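Local coordinates for molybdenum ABC transporter, periplasmic molybdenum-binding protein (Vibrio cholerae, PDB 4RXL) that binds tungstate between its two lobes and probably delivers molybdate or tungstate to an ABC importer as its periplasmic solute-binding component, at residues W107-V121 with E142-A156. Numbering follows the deposited sequence.
With WO4 (tungstate(VI)ion), chain B.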
loop_
_atom_site.group_PDB
_atom_site.type_symbol
_atom_site.label_atom_id
_atom_site.label_comp_id
_atom_site.label_asym_id
_atom_site.label_seq_id
_atom_site.Cartn_x
_atom_site.Cartn_y
_atom_site.Cartn_z
ATOM N N TRP A 107 14.212 -7.292 18.484
ATOM C CA TRP A 107 14.197 -6.290 17.406
ATOM C C TRP A 107 15.550 -5.582 17.312
ATOM O O TRP A 107 16.076 -5.404 16.229
ATOM C CB TRP A 107 13.118 -5.232 17.621
ATOM C CG TRP A 107 11.742 -5.641 17.310
ATOM C CD1 TRP A 107 10.845 -6.186 18.166
ATOM C CD2 TRP A 107 11.066 -5.494 16.059
ATOM N NE1 TRP A 107 9.645 -6.413 17.525
ATOM C CE2 TRP A 107 9.760 -6.005 16.227
ATOM C CE3 TRP A 107 11.443 -5.007 14.794
ATOM C CZ2 TRP A 107 8.809 -6.008 15.194
ATOM C CZ3 TRP A 107 10.490 -5.022 13.759
ATOM C CH2 TRP A 107 9.199 -5.529 13.970
ATOM N N GLN A 108 16.133 -5.201 18.443
ATOM C CA GLN A 108 17.375 -4.435 18.403
ATOM C C GLN A 108 18.558 -5.303 17.969
ATOM O O GLN A 108 19.510 -4.799 17.382
ATOM C CB GLN A 108 17.628 -3.732 19.746
ATOM C CG GLN A 108 16.416 -2.942 20.256
ATOM C CD GLN A 108 16.725 -1.510 20.672
ATOM O OE1 GLN A 108 17.322 -0.737 19.916
ATOM N NE2 GLN A 108 16.280 -1.139 21.870
ATOM N N THR A 109 18.485 -6.602 18.244
ATOM C CA THR A 109 19.474 -7.577 17.780
ATOM C C THR A 109 19.434 -7.800 16.266
ATOM O O THR A 109 20.482 -7.853 15.623
ATOM C CB THR A 109 19.291 -8.936 18.488
ATOM O OG1 THR A 109 19.619 -8.801 19.877
ATOM C CG2 THR A 109 20.189 -10.011 17.877
ATOM N N ALA A 110 18.239 -7.964 15.712
ATOM C CA ALA A 110 18.069 -8.101 14.275
ATOM C C ALA A 110 18.457 -6.838 13.511
ATOM O O ALA A 110 18.993 -6.918 12.438
ATOM C CB ALA A 110 16.634 -8.473 13.950
ATOM N N LEU A 111 18.093 -5.692 14.059
ATOM C CA LEU A 111 18.447 -4.413 13.491
ATOM C C LEU A 111 19.931 -4.160 13.583
ATOM O O LEU A 111 20.523 -3.678 12.653
ATOM C CB LEU A 111 17.678 -3.275 14.131
ATOM C CG LEU A 111 16.176 -3.249 13.796
ATOM C CD1 LEU A 111 15.439 -2.154 14.528
ATOM C CD2 LEU A 111 15.953 -3.139 12.295
ATOM N N ALA A 112 20.523 -4.513 14.712
ATOM C CA ALA A 112 21.948 -4.305 14.867
ATOM C C ALA A 112 22.226 -2.806 14.738
ATOM O O ALA A 112 21.767 -2.029 15.539
ATOM C CB ALA A 112 22.711 -5.129 13.845
ATOM N N ASP A 113 23.040 -2.430 13.765
ATOM C CA ASP A 113 23.452 -1.064 13.587
ATOM C C ASP A 113 22.681 -0.400 12.451
ATOM O O ASP A 113 23.099 0.602 11.934
ATOM C CB ASP A 113 24.940 -1.016 13.275
ATOM C CG ASP A 113 25.801 -1.639 14.368
ATOM O OD1 ASP A 113 25.880 -1.067 15.462
ATOM O OD2 ASP A 113 26.432 -2.673 14.099
ATOM N N SER A 114 21.604 -1.031 12.015
ATOM C CA SER A 114 20.772 -0.524 10.926
ATOM C C SER A 114 19.395 -0.012 11.380
ATOM O O SER A 114 19.037 -0.052 12.533
ATOM C CB SER A 114 20.609 -1.565 9.832
ATOM O OG SER A 114 21.844 -1.951 9.246
ATOM N N ARG A 115 18.644 0.508 10.430
ATOM C CA ARG A 115 17.299 1.025 10.673
ATOM C C ARG A 115 16.178 0.171 10.061
ATOM O O ARG A 115 16.374 -0.498 9.055
ATOM C CB ARG A 115 17.223 2.447 10.130
ATOM C CG ARG A 115 18.062 3.443 10.895
ATOM C CD ARG A 115 17.885 4.851 10.365
ATOM N NE ARG A 115 18.501 5.807 11.287
ATOM C CZ ARG A 115 17.875 6.463 12.272
ATOM N NH1 ARG A 115 16.565 6.319 12.495
ATOM N NH2 ARG A 115 18.575 7.295 13.037
ATOM N N LEU A 116 15.006 0.198 10.686
ATOM C CA LEU A 116 13.828 -0.505 10.183
ATOM C C LEU A 116 13.187 0.297 9.054
ATOM O O LEU A 116 12.792 1.456 9.255
ATOM C CB LEU A 116 12.805 -0.687 11.313
ATOM C CG LEU A 116 11.485 -1.398 11.045
ATOM C CD1 LEU A 116 11.657 -2.850 10.630
ATOM C CD2 LEU A 116 10.624 -1.306 12.307
ATOM N N ALA A 117 13.074 -0.312 7.877
ATOM C CA ALA A 117 12.480 0.368 6.725
ATOM C C ALA A 117 10.970 0.391 6.846
ATOM O O ALA A 117 10.321 -0.660 6.941
ATOM C CB ALA A 117 12.892 -0.299 5.426
ATOM N N VAL A 118 10.404 1.588 6.839
ATOM C CA VAL A 118 8.956 1.763 6.856
ATOM C C VAL A 118 8.586 2.985 6.035
ATOM O O VAL A 118 9.442 3.860 5.827
ATOM C CB VAL A 118 8.398 1.981 8.278
ATOM C CG1 VAL A 118 8.681 0.776 9.168
ATOM C CG2 VAL A 118 8.942 3.270 8.899
ATOM N N ALA A 119 7.339 3.036 5.557
ATOM C CA ALA A 119 6.840 4.275 4.942
ATOM C C ALA A 119 6.539 5.293 6.050
ATOM O O ALA A 119 6.409 4.920 7.218
ATOM C CB ALA A 119 5.636 4.043 4.066
ATOM N N GLN A 120 6.509 6.578 5.695
ATOM C CA GLN A 120 6.332 7.662 6.667
ATOM C C GLN A 120 5.132 7.338 7.568
ATOM O O GLN A 120 4.025 7.193 7.103
ATOM C CB GLN A 120 6.133 9.016 5.958
ATOM C CG GLN A 120 6.621 10.236 6.748
ATOM C CD GLN A 120 5.731 10.570 7.931
ATOM O OE1 GLN A 120 4.506 10.671 7.783
ATOM N NE2 GLN A 120 6.335 10.730 9.119
ATOM N N VAL A 121 5.390 7.274 8.869
ATOM C CA VAL A 121 4.442 6.675 9.818
ATOM C C VAL A 121 3.247 7.538 10.184
ATOM O O VAL A 121 2.274 7.030 10.747
ATOM C CB VAL A 121 5.138 6.212 11.119
ATOM C CG1 VAL A 121 6.210 5.170 10.841
ATOM C CG2 VAL A 121 5.737 7.388 11.874
ATOM N N GLU A 142 10.687 2.044 21.848
ATOM C CA GLU A 142 12.054 1.615 21.505
ATOM C C GLU A 142 12.439 1.787 20.021
ATOM O O GLU A 142 13.560 2.166 19.714
ATOM C CB GLU A 142 12.259 0.145 21.888
ATOM C CG GLU A 142 12.432 -0.099 23.388
ATOM C CD GLU A 142 11.192 -0.652 24.074
ATOM O OE1 GLU A 142 10.101 -0.627 23.477
ATOM O OE2 GLU A 142 11.318 -1.121 25.223
ATOM N N LEU A 143 11.515 1.489 19.114
ATOM C CA LEU A 143 11.786 1.508 17.673
ATOM C C LEU A 143 11.533 2.854 17.015
ATOM O O LEU A 143 12.013 3.088 15.911
ATOM C CB LEU A 143 10.905 0.472 16.965
ATOM C CG LEU A 143 11.236 -0.984 17.262
ATOM C CD1 LEU A 143 10.223 -1.875 16.568
ATOM C CD2 LEU A 143 12.647 -1.335 16.828
ATOM N N GLU A 144 10.728 3.691 17.665
ATOM C CA GLU A 144 10.494 5.086 17.291
ATOM C C GLU A 144 11.748 5.757 16.688
ATOM O O GLU A 144 11.686 6.407 15.646
ATOM C CB GLU A 144 10.085 5.834 18.571
ATOM C CG GLU A 144 10.057 7.355 18.519
ATOM C CD GLU A 144 8.741 7.895 18.005
ATOM O OE1 GLU A 144 7.912 8.312 18.840
ATOM O OE2 GLU A 144 8.536 7.896 16.773
ATOM N N SER A 145 12.885 5.583 17.359
ATOM C CA SER A 145 14.109 6.281 16.990
ATOM C C SER A 145 15.017 5.521 16.013
ATOM O O SER A 145 16.142 5.973 15.752
ATOM C CB SER A 145 14.896 6.599 18.267
ATOM O OG SER A 145 15.232 5.410 18.983
ATOM N N ARG A 146 14.534 4.394 15.473
ATOM C CA ARG A 146 15.362 3.469 14.688
ATOM C C ARG A 146 14.710 3.170 13.343
ATOM O O ARG A 146 14.913 2.095 12.793
ATOM C CB ARG A 146 15.561 2.135 15.435
ATOM C CG ARG A 146 16.039 2.242 16.876
ATOM C CD ARG A 146 17.549 2.203 16.987
ATOM N NE ARG A 146 18.026 0.898 17.461
ATOM C CZ ARG A 146 18.760 0.033 16.759
ATOM N NH1 ARG A 146 19.142 0.295 15.509
ATOM N NH2 ARG A 146 19.131 -1.114 17.324
ATOM N N LEU A 147 13.929 4.120 12.826
ATOM C CA LEU A 147 13.249 3.975 11.541
ATOM C C LEU A 147 14.016 4.649 10.404
ATOM O O LEU A 147 14.613 5.708 10.588
ATOM C CB LEU A 147 11.852 4.614 11.595
ATOM C CG LEU A 147 10.957 4.233 12.769
ATOM C CD1 LEU A 147 9.704 5.088 12.760
ATOM C CD2 LEU A 147 10.604 2.753 12.720
ATOM N N ALA A 148 13.947 4.042 9.218
ATOM C CA ALA A 148 14.271 4.709 7.972
ATOM C C ALA A 148 12.953 4.909 7.246
ATOM O O ALA A 148 12.388 3.963 6.691
ATOM C CB ALA A 148 15.246 3.883 7.146
ATOM N N GLN A 149 12.422 6.127 7.320
ATOM C CA GLN A 149 11.078 6.389 6.806
ATOM C C GLN A 149 11.165 6.857 5.364
ATOM O O GLN A 149 11.963 7.716 5.031
ATOM C CB GLN A 149 10.343 7.435 7.639
ATOM C CG GLN A 149 10.145 7.042 9.094
ATOM C CD GLN A 149 9.260 8.028 9.854
ATOM O OE1 GLN A 149 8.079 8.229 9.516
ATOM N NE2 GLN A 149 9.827 8.641 10.887
ATOM N N THR A 150 10.328 6.258 4.518
ATOM C CA THR A 150 10.327 6.530 3.092
ATOM C C THR A 150 8.998 7.130 2.650
ATOM O O THR A 150 7.979 7.040 3.355
ATOM C CB THR A 150 10.563 5.228 2.308
ATOM O OG1 THR A 150 9.463 4.340 2.543
ATOM C CG2 THR A 150 11.849 4.591 2.732
ATOM N N ASN A 151 8.991 7.751 1.462
ATOM C CA ASN A 151 7.760 8.393 0.961
ATOM C C ASN A 151 6.636 7.446 0.526
ATOM O O ASN A 151 5.473 7.871 0.369
ATOM C CB ASN A 151 8.071 9.304 -0.232
ATOM C CG ASN A 151 8.928 10.471 0.134
ATOM O OD1 ASN A 151 9.291 10.650 1.285
ATOM N ND2 ASN A 151 9.290 11.259 -0.858
ATOM N N ASN A 152 6.958 6.171 0.290
ATOM C CA ASN A 152 5.949 5.174 -0.023
ATOM C C ASN A 152 6.475 3.794 0.282
ATOM O O ASN A 152 7.682 3.637 0.533
ATOM C CB ASN A 152 5.447 5.313 -1.472
ATOM C CG ASN A 152 6.483 4.966 -2.500
ATOM O OD1 ASN A 152 6.990 3.827 -2.530
ATOM N ND2 ASN A 152 6.757 5.882 -3.391
ATOM N N VAL A 153 5.564 2.821 0.297
ATOM C CA VAL A 153 5.918 1.480 0.709
ATOM C C VAL A 153 6.901 0.810 -0.253
ATOM O O VAL A 153 7.693 -0.013 0.179
ATOM C CB VAL A 153 4.666 0.640 0.941
ATOM C CG1 VAL A 153 3.993 0.221 -0.341
ATOM C CG2 VAL A 153 5.009 -0.559 1.808
ATOM N N ARG A 154 6.890 1.154 -1.540
ATOM C CA ARG A 154 7.832 0.548 -2.455
ATOM C C ARG A 154 9.253 1.049 -2.241
ATOM O O ARG A 154 10.207 0.320 -2.491
ATOM C CB ARG A 154 7.341 0.697 -3.893
ATOM C CG ARG A 154 6.076 -0.117 -4.172
ATOM C CD ARG A 154 6.323 -1.616 -4.105
ATOM N NE ARG A 154 5.170 -2.463 -4.453
ATOM C CZ ARG A 154 4.885 -2.895 -5.675
ATOM N NH1 ARG A 154 5.652 -2.559 -6.705
ATOM N NH2 ARG A 154 3.815 -3.667 -5.874
ATOM N N LEU A 155 9.405 2.275 -1.751
ATOM C CA LEU A 155 10.733 2.781 -1.429
ATOM C C LEU A 155 11.252 2.101 -0.166
ATOM O O LEU A 155 12.447 1.910 -0.024
ATOM C CB LEU A 155 10.705 4.293 -1.280
ATOM C CG LEU A 155 10.473 5.060 -2.602
ATOM C CD1 LEU A 155 10.144 6.517 -2.308
ATOM C CD2 LEU A 155 11.646 4.977 -3.573
ATOM N N ALA A 156 10.336 1.766 0.751
ATOM C CA ALA A 156 10.701 0.964 1.916
ATOM C C ALA A 156 11.155 -0.429 1.472
ATOM O O ALA A 156 12.199 -0.928 1.913
ATOM C CB ALA A 156 9.522 0.854 2.873
HETATM W W WO4 B . 1.160 3.049 0.163
HETATM O O1 WO4 B . 3.070 3.575 -0.187
HETATM O O2 WO4 B . 0.775 2.377 2.056
HETATM O O3 WO4 B . -0.052 4.671 -0.198
HETATM O O4 WO4 B . 0.626 1.507 -1.102
HETATM O O HOH W 1 13.537 6.828 13.583
#
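Gln108 OE1 is gripped by two nitrogens of Arg146. NE lies 3.0 Å from OE1 and approaches nearly end-on to the amide C=O. NH2 uses a lone pair of the same OE1. The oxygen sits in the guanidinium plane, while the amide is turned 43° from it. The Arg146 chain bends at chi2 (-91°) and again at chi3, which folds its head over the end of helix 104-111. There NH2 also makes a weak bond to Ala112 O. The Gln108 end of this clasp is poorly ordered.

Leu143 divides its two methyls between Trp107 and Leu111 of helix 104-111. CD1 lies over one face of the Trp107 ring, 4.0 Å from the centroid of the six-membered ring, as a CH-pi contact. CD2 meets Leu111 CD1 at 3.7 Å. Leu134 of helix 125-137 touches both Trp107 and Leu143.

Strands 116-119 and 147-150 pair in parallel, with Leu116 N bonded to Arg146 O and Ala148 N to Leu116 O. The chain between them is largely helical, so this is a beta-alpha-beta unit in one lobe of the periplasmic binding protein fold. On one face Leu116 and Leu147 lie side by side. On the other, Ala117 CB rests on Ala156 O at 3.6 Å. The extended Arg115 side chain reaches across the start of strand 147-150, and its NH1 donates to Leu147 O at 2.8 Å.

From strand 147-150 the extended Gln149 side chain reaches past the end of strand 116-119, where its OE1 takes Val121 N at 2.9 Å in a nearly straight bond (168°). Gln120 turns its own OE1 to Asp122 N. Asn152 N-caps helix 153-161, accepting Leu155 N through OD1. At this helix start, Val153 N donates to tungstate O1 at 2.7 Å, and Ala126 N, Tyr171, Ser13 and Ser40 also bind the anion.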